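PDB 7EHP: chitin oligosaccahride binding protein NagB1 from Paenibacillus sp. FPU-7, which binds short chitin oligosaccharides such as N,N'-diacetylchitobiose outside the cell, probably to hand them to an ABC-type sugar importer. Local coordinates for residues Glu120-Asn125 against Gly263-Pro268; Gln127-Leu132 against Ala237-Asp242; Asp275-Gly280 against Glu346-Pro351; Met170-Leu175 against Lys205-Leu210. All blocks are in the same frame, centred on the assembly; numbering follows the deposited sequence.

Interaction 1 of 4, residues Glu120-Asn125 against Gly263-Pro268; sequences EGVFYN and GFFSFP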
loop_
_atom_site.group_PDB
_atom_site.type_symbol
_atom_site.label_atom_id
_atom_site.label_comp_id
_atom_site.label_asym_id
_atom_site.label_seq_id
_atom_site.Cartn_x
_atom_site.Cartn_y
_atom_site.Cartn_z
ATOM N N GLU A 120 -5.891 1.558 -3.870
ATOM C CA GLU A 120 -6.596 0.619 -3.010
ATOM C C GLU A 120 -8.082 0.743 -3.280
ATOM O O GLU A 120 -8.607 1.853 -3.357
ATOM C CB GLU A 120 -6.320 0.892 -1.536
ATOM C CG GLU A 120 -4.939 0.521 -1.091
ATOM C CD GLU A 120 -4.720 0.755 0.390
ATOM O OE1 GLU A 120 -5.726 0.835 1.146
ATOM O OE2 GLU A 120 -3.536 0.871 0.783
ATOM N N GLY A 121 -8.752 -0.387 -3.431
ATOM C CA GLY A 121 -10.188 -0.376 -3.620
ATOM C C GLY A 121 -10.709 -1.785 -3.490
ATOM O O GLY A 121 -10.079 -2.617 -2.832
ATOM N N VAL A 122 -11.827 -2.076 -4.142
ATOM C CA VAL A 122 -12.550 -3.319 -3.935
ATOM C C VAL A 122 -12.320 -4.208 -5.142
ATOM O O VAL A 122 -12.758 -3.885 -6.254
ATOM C CB VAL A 122 -14.044 -3.064 -3.705
ATOM C CG1 VAL A 122 -14.762 -4.361 -3.364
ATOM C CG2 VAL A 122 -14.225 -2.014 -2.606
ATOM N N PHE A 123 -11.614 -5.318 -4.926
ATOM C CA PHE A 123 -11.644 -6.421 -5.869
ATOM C C PHE A 123 -12.980 -7.141 -5.760
ATOM O O PHE A 123 -13.531 -7.295 -4.664
ATOM C CB PHE A 123 -10.498 -7.397 -5.591
ATOM C CG PHE A 123 -9.119 -6.831 -5.897
ATOM C CD1 PHE A 123 -8.503 -5.962 -5.008
ATOM C CD2 PHE A 123 -8.446 -7.178 -7.061
ATOM C CE1 PHE A 123 -7.257 -5.433 -5.265
ATOM C CE2 PHE A 123 -7.180 -6.654 -7.327
ATOM C CZ PHE A 123 -6.593 -5.787 -6.412
ATOM N N TYR A 124 -13.508 -7.618 -6.885
ATOM C CA TYR A 124 -14.752 -8.367 -6.770
ATOM C C TYR A 124 -14.788 -9.507 -7.777
ATOM O O TYR A 124 -14.038 -9.536 -8.758
ATOM C CB TYR A 124 -15.974 -7.444 -6.916
ATOM C CG TYR A 124 -16.275 -6.986 -8.328
ATOM C CD1 TYR A 124 -15.438 -6.062 -8.990
ATOM C CD2 TYR A 124 -17.412 -7.446 -8.991
ATOM C CE1 TYR A 124 -15.725 -5.643 -10.276
ATOM C CE2 TYR A 124 -17.710 -7.029 -10.274
ATOM C CZ TYR A 124 -16.870 -6.134 -10.910
ATOM O OH TYR A 124 -17.193 -5.729 -12.180
ATOM N N ASN A 125 -15.661 -10.467 -7.499
ATOM C CA ASN A 125 -15.833 -11.642 -8.339
ATOM C C ASN A 125 -17.058 -11.414 -9.227
ATOM O O ASN A 125 -18.197 -11.424 -8.746
ATOM C CB ASN A 125 -15.968 -12.892 -7.473
ATOM C CG ASN A 125 -16.111 -14.160 -8.288
ATOM O OD1 ASN A 125 -16.659 -14.140 -9.387
ATOM N ND2 ASN A 125 -15.607 -15.280 -7.749
ATOM N N GLY A 263 -12.697 -8.581 -10.962
ATOM C CA GLY A 263 -12.745 -7.171 -11.301
ATOM C C GLY A 263 -12.360 -6.251 -10.155
ATOM O O GLY A 263 -11.902 -6.704 -9.104
ATOM N N PHE A 264 -12.568 -4.954 -10.330
ATOM C CA PHE A 264 -12.113 -3.972 -9.354
ATOM C C PHE A 264 -12.976 -2.733 -9.512
ATOM O O PHE A 264 -13.220 -2.301 -10.642
ATOM C CB PHE A 264 -10.629 -3.636 -9.575
ATOM C CG PHE A 264 -10.076 -2.583 -8.644
ATOM C CD1 PHE A 264 -10.248 -1.233 -8.907
ATOM C CD2 PHE A 264 -9.343 -2.950 -7.525
ATOM C CE1 PHE A 264 -9.734 -0.273 -8.049
ATOM C CE2 PHE A 264 -8.837 -2.003 -6.658
ATOM C CZ PHE A 264 -9.018 -0.657 -6.923
ATOM N N PHE A 265 -13.436 -2.159 -8.398
ATOM C CA PHE A 265 -14.110 -0.868 -8.459
ATOM C C PHE A 265 -13.711 -0.006 -7.268
ATOM O O PHE A 265 -13.340 -0.508 -6.206
ATOM C CB PHE A 265 -15.645 -1.015 -8.541
ATOM C CG PHE A 265 -16.258 -1.827 -7.428
ATOM C CD1 PHE A 265 -16.589 -1.240 -6.220
ATOM C CD2 PHE A 265 -16.529 -3.170 -7.606
ATOM C CE1 PHE A 265 -17.158 -1.988 -5.193
ATOM C CE2 PHE A 265 -17.096 -3.924 -6.588
ATOM C CZ PHE A 265 -17.413 -3.330 -5.381
ATOM N N SER A 266 -13.792 1.308 -7.461
ATOM C CA SER A 266 -13.583 2.237 -6.360
ATOM C C SER A 266 -14.674 2.054 -5.308
ATOM O O SER A 266 -15.809 1.676 -5.616
ATOM C CB SER A 266 -13.570 3.672 -6.881
ATOM O OG SER A 266 -13.454 4.599 -5.817
ATOM N N PHE A 267 -14.313 2.301 -4.051
ATOM C CA PHE A 267 -15.234 2.067 -2.944
ATOM C C PHE A 267 -16.483 2.926 -3.110
ATOM O O PHE A 267 -16.378 4.096 -3.480
ATOM C CB PHE A 267 -14.559 2.393 -1.609
ATOM C CG PHE A 267 -15.321 1.916 -0.432
ATOM C CD1 PHE A 267 -15.211 0.601 -0.003
ATOM C CD2 PHE A 267 -16.202 2.773 0.226
ATOM C CE1 PHE A 267 -15.946 0.150 1.095
ATOM C CE2 PHE A 267 -16.943 2.342 1.311
ATOM C CZ PHE A 267 -16.827 1.027 1.746
ATOM N N PRO A 268 -17.673 2.387 -2.826
ATOM C CA PRO A 268 -18.901 3.180 -2.971
ATOM C C PRO A 268 -18.841 4.537 -2.275
ATOM O O PRO A 268 -18.170 4.717 -1.253
ATOM C CB PRO A 268 -19.970 2.279 -2.339
ATOM C CG PRO A 268 -19.459 0.899 -2.587
ATOM C CD PRO A 268 -17.967 1.001 -2.410
#
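F265 carries its CG between the backbone N and the carbonyl carbon (chi1 56°), and this brings one ring face over V122 CB, a CH-pi contact. CG1 of V122, anti to the backbone N, meets F265 CZ at 3.5 Å. At the edge of the same ring lies Y124, whose CD1 is 3.4 Å from F265 CD2. On the reverse face of the sheet F264 turns its edge into F123: CD2 stands over the centre of the F123 ring in a T-shaped pair, planes at 85°.

Antiparallel pairing underlies all of this. V122 and F265 exchange two backbone bonds, F265 N to V122 O being 2.8 Å, and Y124 and G263 exchange two more, with G263 N to Y124 O nearly straight at 177°. G263 leaves room for the tyrosine, as a CB there would run into CE1. Helix 336-344 packs on F123 and F264, and E340 also takes the F264 N-H. Both faces are apolar, largely aromatic, and buried, in a strand that also carries E120, whose side chain lies about 4 Å from the bound N-acetylglucosamine.

Interaction 2 of 4, residues Gln127-Leu132 against Ala237-Asp242; sequences QIFKQL and AAMMFD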
loop_
_atom_site.group_PDB
_atom_site.type_symbol
_atom_site.label_atom_id
_atom_site.label_comp_id
_atom_site.label_asym_id
_atom_site.label_seq_id
_atom_site.Cartn_x
_atom_site.Cartn_y
_atom_site.Cartn_z
ATOM N N GLN A 127 -18.410 -13.354 -11.337
ATOM C CA GLN A 127 -19.323 -14.493 -11.408
ATOM C C GLN A 127 -20.186 -14.620 -10.152
ATOM O O GLN A 127 -21.347 -15.050 -10.247
ATOM C CB GLN A 127 -18.540 -15.785 -11.670
ATOM C CG GLN A 127 -19.307 -17.080 -11.375
ATOM C CD GLN A 127 -20.487 -17.334 -12.320
ATOM O OE1 GLN A 127 -20.443 -17.001 -13.511
ATOM N NE2 GLN A 127 -21.552 -17.924 -11.781
ATOM N N ILE A 128 -19.664 -14.244 -8.978
ATOM C CA ILE A 128 -20.512 -14.224 -7.790
ATOM C C ILE A 128 -21.556 -13.119 -7.906
ATOM O O ILE A 128 -22.729 -13.319 -7.559
ATOM C CB ILE A 128 -19.672 -14.087 -6.508
ATOM C CG1 ILE A 128 -18.854 -15.355 -6.255
ATOM C CG2 ILE A 128 -20.568 -13.893 -5.293
ATOM C CD1 ILE A 128 -17.869 -15.207 -5.100
ATOM N N PHE A 129 -21.161 -11.944 -8.413
ATOM C CA PHE A 129 -22.138 -10.870 -8.602
ATOM C C PHE A 129 -23.237 -11.287 -9.572
ATOM O O PHE A 129 -24.421 -11.015 -9.330
ATOM C CB PHE A 129 -21.459 -9.595 -9.093
ATOM C CG PHE A 129 -20.869 -8.753 -7.996
ATOM C CD1 PHE A 129 -20.236 -9.343 -6.906
ATOM C CD2 PHE A 129 -20.918 -7.368 -8.070
ATOM C CE1 PHE A 129 -19.685 -8.562 -5.904
ATOM C CE2 PHE A 129 -20.375 -6.581 -7.073
ATOM C CZ PHE A 129 -19.758 -7.177 -5.986
ATOM N N LYS A 130 -22.874 -11.967 -10.660
ATOM C CA LYS A 130 -23.876 -12.509 -11.578
ATOM C C LYS A 130 -24.829 -13.452 -10.855
ATOM O O LYS A 130 -26.058 -13.363 -11.003
ATOM C CB LYS A 130 -23.181 -13.228 -12.739
ATOM C CG LYS A 130 -24.112 -13.905 -13.754
ATOM C CD LYS A 130 -23.337 -14.890 -14.665
ATOM C CE LYS A 130 -24.256 -15.688 -15.599
ATOM N NZ LYS A 130 -25.536 -16.070 -14.931
ATOM N N GLN A 131 -24.273 -14.362 -10.055
ATOM C CA GLN A 131 -25.091 -15.331 -9.343
ATOM C C GLN A 131 -26.073 -14.644 -8.397
ATOM O O GLN A 131 -27.244 -15.034 -8.310
ATOM C CB GLN A 131 -24.176 -16.289 -8.593
ATOM C CG GLN A 131 -24.875 -17.433 -7.931
ATOM C CD GLN A 131 -23.886 -18.346 -7.257
ATOM O OE1 GLN A 131 -22.769 -18.525 -7.747
ATOM N NE2 GLN A 131 -24.285 -18.937 -6.134
ATOM N N LEU A 132 -25.617 -13.615 -7.689
ATOM C CA LEU A 132 -26.471 -12.864 -6.782
ATOM C C LEU A 132 -27.376 -11.875 -7.500
ATOM O O LEU A 132 -28.246 -11.285 -6.850
ATOM C CB LEU A 132 -25.619 -12.094 -5.769
ATOM C CG LEU A 132 -24.462 -12.828 -5.106
ATOM C CD1 LEU A 132 -23.582 -11.847 -4.332
ATOM C CD2 LEU A 132 -25.006 -13.905 -4.209
ATOM N N ALA A 237 -15.292 -15.420 -1.163
ATOM C CA ALA A 237 -15.720 -14.075 -0.817
ATOM C C ALA A 237 -16.095 -13.330 -2.082
ATOM O O ALA A 237 -15.431 -13.481 -3.114
ATOM C CB ALA A 237 -14.625 -13.314 -0.071
ATOM N N ALA A 238 -17.149 -12.514 -1.991
ATOM C CA ALA A 238 -17.591 -11.739 -3.148
ATOM C C ALA A 238 -16.660 -10.568 -3.439
ATOM O O ALA A 238 -16.528 -10.147 -4.595
ATOM C CB ALA A 238 -19.024 -11.239 -2.919
ATOM N N MET A 239 -16.032 -10.014 -2.407
ATOM C CA MET A 239 -15.239 -8.801 -2.534
ATOM C C MET A 239 -14.043 -8.910 -1.602
ATOM O O MET A 239 -13.999 -9.753 -0.695
ATOM C CB MET A 239 -16.056 -7.540 -2.186
ATOM C CG MET A 239 -17.341 -7.358 -2.990
ATOM S SD MET A 239 -18.269 -5.905 -2.427
ATOM C CE MET A 239 -19.096 -6.669 -1.024
ATOM N N MET A 240 -13.077 -8.025 -1.830
ATOM C CA MET A 240 -11.892 -7.890 -0.986
ATOM C C MET A 240 -11.348 -6.490 -1.190
ATOM O O MET A 240 -10.972 -6.150 -2.316
ATOM C CB MET A 240 -10.824 -8.910 -1.372
ATOM C CG MET A 240 -9.509 -8.713 -0.637
ATOM S SD MET A 240 -8.350 -10.021 -1.050
ATOM C CE MET A 240 -7.727 -9.427 -2.634
ATOM N N PHE A 241 -11.268 -5.696 -0.121
ATOM C CA PHE A 241 -10.601 -4.402 -0.210
ATOM C C PHE A 241 -9.096 -4.622 -0.077
ATOM O O PHE A 241 -8.633 -5.218 0.901
ATOM C CB PHE A 241 -11.113 -3.445 0.877
ATOM C CG PHE A 241 -10.671 -2.017 0.700
ATOM C CD1 PHE A 241 -9.385 -1.630 1.020
ATOM C CD2 PHE A 241 -11.554 -1.052 0.220
ATOM C CE1 PHE A 241 -8.970 -0.308 0.847
ATOM C CE2 PHE A 241 -11.139 0.289 0.049
ATOM C CZ PHE A 241 -9.846 0.650 0.359
ATOM N N ASP A 242 -8.329 -4.126 -1.044
ATOM C CA ASP A 242 -6.893 -4.392 -1.077
ATOM C C ASP A 242 -6.217 -3.397 -2.014
ATOM O O ASP A 242 -6.872 -2.618 -2.715
ATOM C CB ASP A 242 -6.614 -5.841 -1.520
ATOM C CG ASP A 242 -5.362 -6.416 -0.889
ATOM O OD1 ASP A 242 -4.504 -5.619 -0.448
ATOM O OD2 ASP A 242 -5.241 -7.668 -0.825
#
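I128 and F129 set the short helix 126-132 against the start of strand 237-243, alpha/beta packing of a helix against a strand in the periplasmic-binding-protein-like fold of solute-binding proteins. The first shell is wholly apolar in its side chains. CG2 of I128 meets the methyl of A238, CB to CG2 being 3.9 Å, while its CD1 reaches along to the backbone O of A237 at 3.6 Å. F129 comes in with its far rim: CZ lies 3.9 Å from M239 CG, which sits at the ring edge and in the ring plane, and CE1 approaches A238 CB at 4.1 Å. The methionine sulfur also lies at that edge, 85° off the normal, so this Met-aromatic contact is made at the rim and not over a face. A leucine at F129 would probably fall short of M239, opening a gap beside its CG and SD and leaving that chain freer to turn.

Further out, the ring of F129 meets that of Y124, and N125, at the N-cap, accepts the I128 N-H through OD1. The same N125 is bonded through its backbone to A238, where the strand changes direction, and A238 is bonded in turn to V156. F155 also touches I128. Within the helix, L132 N bonds back to I128 O at 2.9 Å.

Interaction 3 of 4, residues Asp275-Gly280 against Glu346-Pro351; sequences DGMING and ELRQFP
F350 lays its ring across the backbone of N279, whose CA stands over the ring centre, 3.7 Å above the plane. The N279 amide, nearly parallel to that ring, has CG anti to its own N (chi1 -177°), which carries ND2 to F350 O at 3.0 Å. G280 N reaches the same oxygen from the opposite face of the carbonyl, at 2.9 Å, so two donors grip it. An alanine in place of F350 would probably uncover the N279 backbone and leave a gap beside M277 CB, which now meets the ring edge.

The strands run parallel, I278 N bonding to R348 O at 2.9 Å and F350 N to I278 O at 3.1 Å. Upstream, the R348 guanidinium turns one face to M277 CG, and a water links G276 O to R348 N. Strand 348-350 pairs here with strand 277-288, which pairs in turn with strand 109-125 through N279 and E120, while helix 165-180 covers the F350 ring with N173 and V177.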
loop_
_atom_site.group_PDB
_atom_site.type_symbol
_atom_site.label_atom_id
_atom_site.label_comp_id
_atom_site.label_asym_id
_atom_site.label_seq_id
_atom_site.Cartn_x
_atom_site.Cartn_y
_atom_site.Cartn_z
ATOM N N ASP A 275 -16.306 11.751 -1.204
ATOM C CA ASP A 275 -16.857 11.016 -2.331
ATOM C C ASP A 275 -16.067 11.352 -3.590
ATOM O O ASP A 275 -15.490 12.436 -3.719
ATOM C CB ASP A 275 -18.340 11.335 -2.539
ATOM C CG ASP A 275 -19.233 10.679 -1.498
ATOM O OD1 ASP A 275 -18.708 9.955 -0.633
ATOM O OD2 ASP A 275 -20.468 10.863 -1.548
ATOM N N GLY A 276 -16.028 10.389 -4.511
ATOM C CA GLY A 276 -15.390 10.566 -5.789
ATOM C C GLY A 276 -13.888 10.428 -5.779
ATOM O O GLY A 276 -13.267 10.587 -6.837
ATOM N N MET A 277 -13.279 10.144 -4.632
ATOM C CA MET A 277 -11.833 10.006 -4.557
ATOM C C MET A 277 -11.444 8.549 -4.349
ATOM O O MET A 277 -12.250 7.713 -3.936
ATOM C CB MET A 277 -11.246 10.865 -3.435
ATOM C CG MET A 277 -11.933 12.196 -3.252
ATOM S SD MET A 277 -11.137 13.120 -1.940
ATOM C CE MET A 277 -9.545 13.422 -2.665
ATOM N N ILE A 278 -10.188 8.251 -4.648
ATOM C CA ILE A 278 -9.654 6.910 -4.469
ATOM C C ILE A 278 -8.308 7.031 -3.779
ATOM O O ILE A 278 -7.566 7.996 -3.985
ATOM C CB ILE A 278 -9.546 6.137 -5.813
ATOM C CG1 ILE A 278 -9.275 4.647 -5.563
ATOM C CG2 ILE A 278 -8.484 6.756 -6.729
ATOM C CD1 ILE A 278 -9.493 3.752 -6.808
ATOM N N ASN A 279 -8.016 6.057 -2.925
ATOM C CA ASN A 279 -6.722 5.958 -2.260
ATOM C C ASN A 279 -5.666 5.484 -3.265
ATOM O O ASN A 279 -5.796 4.408 -3.859
ATOM C CB ASN A 279 -6.849 4.999 -1.070
ATOM C CG ASN A 279 -5.570 4.861 -0.257
ATOM O OD1 ASN A 279 -5.369 3.853 0.429
ATOM N ND2 ASN A 279 -4.714 5.868 -0.310
ATOM N N GLY A 280 -4.631 6.286 -3.465
ATOM C CA GLY A 280 -3.595 5.919 -4.411
ATOM C C GLY A 280 -2.449 6.899 -4.373
ATOM O O GLY A 280 -2.587 8.025 -3.884
ATOM N N GLU A 346 -8.433 7.229 -12.453
ATOM C CA GLU A 346 -8.653 8.543 -13.039
ATOM C C GLU A 346 -9.289 9.500 -12.039
ATOM O O GLU A 346 -9.259 10.715 -12.259
ATOM C CB GLU A 346 -9.519 8.395 -14.293
ATOM C CG GLU A 346 -8.901 7.465 -15.326
ATOM C CD GLU A 346 -9.412 7.690 -16.730
ATOM O OE1 GLU A 346 -10.609 8.024 -16.879
ATOM O OE2 GLU A 346 -8.612 7.538 -17.681
ATOM N N LEU A 347 -9.843 8.978 -10.940
ATOM C CA LEU A 347 -10.476 9.802 -9.918
ATOM C C LEU A 347 -9.440 10.614 -9.148
ATOM O O LEU A 347 -8.236 10.352 -9.194
ATOM C CB LEU A 347 -11.276 8.942 -8.935
ATOM C CG LEU A 347 -12.031 7.747 -9.514
ATOM C CD1 LEU A 347 -12.716 6.934 -8.410
ATOM C CD2 LEU A 347 -13.037 8.208 -10.566
ATOM N N ARG A 348 -9.932 11.622 -8.437
ATOM C CA ARG A 348 -9.085 12.390 -7.537
ATOM C C ARG A 348 -8.493 11.469 -6.477
ATOM O O ARG A 348 -9.139 10.521 -6.024
ATOM C CB ARG A 348 -9.902 13.504 -6.889
ATOM C CG ARG A 348 -9.959 14.792 -7.704
ATOM C CD ARG A 348 -10.635 15.859 -6.890
ATOM N NE ARG A 348 -11.968 15.399 -6.531
ATOM C CZ ARG A 348 -12.428 15.360 -5.287
ATOM N NH1 ARG A 348 -11.646 15.760 -4.286
ATOM N NH2 ARG A 348 -13.659 14.913 -5.046
ATOM N N GLN A 349 -7.250 11.732 -6.089
ATOM C CA GLN A 349 -6.496 10.760 -5.310
ATOM C C GLN A 349 -6.050 11.326 -3.977
ATOM O O GLN A 349 -5.782 12.521 -3.851
ATOM C CB GLN A 349 -5.277 10.271 -6.084
ATOM C CG GLN A 349 -5.614 10.039 -7.518
ATOM C CD GLN A 349 -4.866 8.892 -8.086
ATOM O OE1 GLN A 349 -3.798 8.525 -7.592
ATOM N NE2 GLN A 349 -5.450 8.257 -9.092
ATOM N N PHE A 350 -5.963 10.442 -2.988
ATOM C CA PHE A 350 -5.340 10.790 -1.726
ATOM C C PHE A 350 -4.327 9.719 -1.351
ATOM O O PHE A 350 -4.498 8.545 -1.705
ATOM C CB PHE A 350 -6.385 10.976 -0.602
ATOM C CG PHE A 350 -7.318 9.809 -0.396
ATOM C CD1 PHE A 350 -8.465 9.662 -1.173
ATOM C CD2 PHE A 350 -7.103 8.906 0.636
ATOM C CE1 PHE A 350 -9.349 8.606 -0.963
ATOM C CE2 PHE A 350 -7.985 7.853 0.850
ATOM C CZ PHE A 350 -9.105 7.699 0.048
ATOM N N PRO A 351 -3.252 10.090 -0.668
ATOM C CA PRO A 351 -2.246 9.097 -0.282
ATOM C C PRO A 351 -2.710 8.288 0.922
ATOM O O PRO A 351 -3.676 8.629 1.601
ATOM C CB PRO A 351 -1.009 9.945 0.051
ATOM C CG PRO A 351 -1.558 11.270 0.457
ATOM C CD PRO A 351 -2.815 11.466 -0.373
HETATM O O HOH W 1 -12.597 12.254 -8.508
#

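Interaction 4 of 4, residues Met170-Leu175 against Lys205-Leu210; sequences MMLNTL and KRYDTL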
loop_
_atom_site.group_PDB
_atom_site.type_symbol
_atom_site.label_atom_id
_atom_site.label_comp_id
_atom_site.label_asym_id
_atom_site.label_seq_id
_atom_site.Cartn_x
_atom_site.Cartn_y
_atom_site.Cartn_z
ATOM N N MET A 170 -6.680 -0.368 5.804
ATOM C CA MET A 170 -6.807 -0.059 4.386
ATOM C C MET A 170 -8.228 0.448 4.121
ATOM O O MET A 170 -8.432 1.629 3.808
ATOM C CB MET A 170 -6.471 -1.298 3.545
ATOM C CG MET A 170 -4.978 -1.340 3.178
ATOM S SD MET A 170 -4.530 -2.594 1.953
ATOM C CE MET A 170 -5.049 -4.144 2.696
ATOM N N MET A 171 -9.228 -0.417 4.292
ATOM C CA MET A 171 -10.601 0.042 4.078
ATOM C C MET A 171 -10.974 1.166 5.033
ATOM O O MET A 171 -11.760 2.055 4.674
ATOM C CB MET A 171 -11.587 -1.119 4.209
ATOM C CG MET A 171 -12.990 -0.694 3.803
ATOM S SD MET A 171 -14.316 -1.780 4.322
ATOM C CE MET A 171 -14.036 -3.218 3.299
ATOM N N LEU A 172 -10.408 1.160 6.237
ATOM C CA LEU A 172 -10.691 2.224 7.186
ATOM C C LEU A 172 -10.251 3.561 6.632
ATOM O O LEU A 172 -10.932 4.576 6.829
ATOM C CB LEU A 172 -10.024 1.922 8.533
ATOM C CG LEU A 172 -10.155 2.892 9.709
ATOM C CD1 LEU A 172 -11.620 2.944 10.239
ATOM C CD2 LEU A 172 -9.191 2.519 10.821
ATOM N N ASN A 173 -9.131 3.586 5.917
ATOM C CA ASN A 173 -8.484 4.820 5.507
ATOM C C ASN A 173 -9.541 5.568 4.749
ATOM O O ASN A 173 -9.834 6.743 4.935
ATOM C CB ASN A 173 -7.444 4.739 4.332
ATOM C CG ASN A 173 -6.476 5.873 4.439
ATOM O OD1 ASN A 173 -6.170 6.119 5.587
ATOM N ND2 ASN A 173 -6.513 6.882 3.419
ATOM N N THR A 174 -9.986 4.772 3.764
ATOM C CA THR A 174 -10.933 5.236 2.728
ATOM C C THR A 174 -12.298 5.537 3.312
ATOM O O THR A 174 -12.979 6.462 2.852
ATOM C CB THR A 174 -11.094 4.167 1.630
ATOM O OG1 THR A 174 -9.923 4.028 0.823
ATOM C CG2 THR A 174 -12.316 4.442 0.727
ATOM N N LEU A 175 -12.706 4.793 4.342
ATOM C CA LEU A 175 -14.006 5.086 4.929
ATOM C C LEU A 175 -14.006 6.439 5.631
ATOM O O LEU A 175 -14.920 7.234 5.415
ATOM C CB LEU A 175 -14.420 3.964 5.877
ATOM C CG LEU A 175 -15.238 2.881 5.162
ATOM C CD1 LEU A 175 -15.524 1.709 6.107
ATOM C CD2 LEU A 175 -16.537 3.486 4.644
ATOM N N LYS A 205 -17.682 4.542 12.323
ATOM C CA LYS A 205 -18.930 3.854 12.665
ATOM C C LYS A 205 -19.442 3.037 11.492
ATOM O O LYS A 205 -20.077 1.987 11.687
ATOM C CB LYS A 205 -19.989 4.864 13.135
ATOM C CG LYS A 205 -19.699 5.450 14.515
ATOM C CD LYS A 205 -20.831 6.350 15.006
ATOM C CE LYS A 205 -20.695 7.753 14.440
ATOM N NZ LYS A 205 -21.216 8.764 15.390
ATOM N N ARG A 206 -19.149 3.487 10.268
ATOM C CA ARG A 206 -19.529 2.717 9.088
ATOM C C ARG A 206 -18.727 1.436 9.007
ATOM O O ARG A 206 -19.249 0.391 8.619
ATOM C CB ARG A 206 -19.313 3.547 7.823
ATOM C CG ARG A 206 -20.418 4.557 7.586
ATOM C CD ARG A 206 -20.062 5.493 6.452
ATOM N NE ARG A 206 -21.017 6.594 6.358
ATOM C CZ ARG A 206 -22.228 6.482 5.827
ATOM N NH1 ARG A 206 -22.638 5.310 5.339
ATOM N NH2 ARG A 206 -23.031 7.541 5.787
ATOM N N TYR A 207 -17.438 1.532 9.308
ATOM C CA TYR A 207 -16.581 0.362 9.378
ATOM C C TYR A 207 -17.097 -0.610 10.429
ATOM O O TYR A 207 -17.192 -1.820 10.181
ATOM C CB TYR A 207 -15.164 0.837 9.699
ATOM C CG TYR A 207 -14.064 -0.207 9.691
ATOM C CD1 TYR A 207 -13.888 -1.093 10.762
ATOM C CD2 TYR A 207 -13.148 -0.256 8.642
ATOM C CE1 TYR A 207 -12.839 -2.030 10.758
ATOM C CE2 TYR A 207 -12.104 -1.173 8.631
ATOM C CZ TYR A 207 -11.946 -2.050 9.676
ATOM O OH TYR A 207 -10.881 -2.946 9.624
ATOM N N ASP A 208 -17.422 -0.089 11.621
ATOM C CA ASP A 208 -17.967 -0.914 12.697
ATOM C C ASP A 208 -19.277 -1.580 12.283
ATOM O O ASP A 208 -19.555 -2.719 12.676
ATOM C CB ASP A 208 -18.171 -0.058 13.952
ATOM C CG ASP A 208 -18.190 -0.880 15.243
ATOM O OD1 ASP A 208 -17.615 -1.991 15.286
ATOM O OD2 ASP A 208 -18.780 -0.401 16.226
ATOM N N THR A 209 -20.100 -0.884 11.485
ATOM C CA THR A 209 -21.325 -1.501 10.975
ATOM C C THR A 209 -20.992 -2.735 10.144
ATOM O O THR A 209 -21.651 -3.770 10.254
ATOM C CB THR A 209 -22.135 -0.473 10.157
ATOM O OG1 THR A 209 -22.776 0.474 11.031
ATOM C CG2 THR A 209 -23.204 -1.151 9.305
ATOM N N LEU A 210 -19.949 -2.649 9.321
ATOM C CA LEU A 210 -19.510 -3.816 8.561
ATOM C C LEU A 210 -19.098 -4.944 9.493
ATOM O O LEU A 210 -19.368 -6.124 9.222
ATOM C CB LEU A 210 -18.343 -3.425 7.645
ATOM C CG LEU A 210 -18.650 -2.437 6.522
ATOM C CD1 LEU A 210 -17.408 -2.289 5.634
ATOM C CD2 LEU A 210 -19.837 -2.873 5.691
#
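Helices 165-180 and 198-213 pass each other with their local axes 9.8 Å apart at closest and their directions at 137°, a splayed antiparallel helix pair of the solute-binding protein fold. Y207 is the main side chain between them. With CG anti to the backbone N (chi1 -174°), its ring reaches across to the turn at L172, where CE2 lies 3.7 Å from L172 CB, and L172 CD1 packs near CG and CD2 of Y207. L175 fills the next position along: its CD1 comes to 3.7 Å from Y207 CB, close to the ring plane at the edge, and its CD2 meets R206 CB. The guanidinium turns off the interface to a salt bridge with D202 and a cation-pi contact with W140.

Helix 359-373 closes over the L172 and Y207 pair through M369, and W140 touches both L175 and L210. Between the two segments the contact is apolar packing. At its other end the M171 chain, bent at chi3, puts SD 3.4 Å from L210 CD1.

In the fold
Interactions 1, 2 and 3 reach one mixed sheet, with strand 109-125 pairing with strands 237-243, 262-265 and 277-288; interaction 4 packs two helices beside it. Interactions 1 and 2 are closest, centres about 9 Å apart, and are joined by probable backbone hydrogen bonds such as F123 N to M240 O. Interaction 3 lies about 13 Å from interaction 1 and 22 Å from interaction 2, centre to centre. Along the chain, the 170-175 and 205-210 pair falls between the halves of interaction 2, which falls between those of interaction 1; interaction 3 comes last. Helix 165-180, half of interaction 4, touches the other three: N173 meets F350, and M170 packs on F241 and on E120, a glycan-pocket residue, so the helix borders the sugar site.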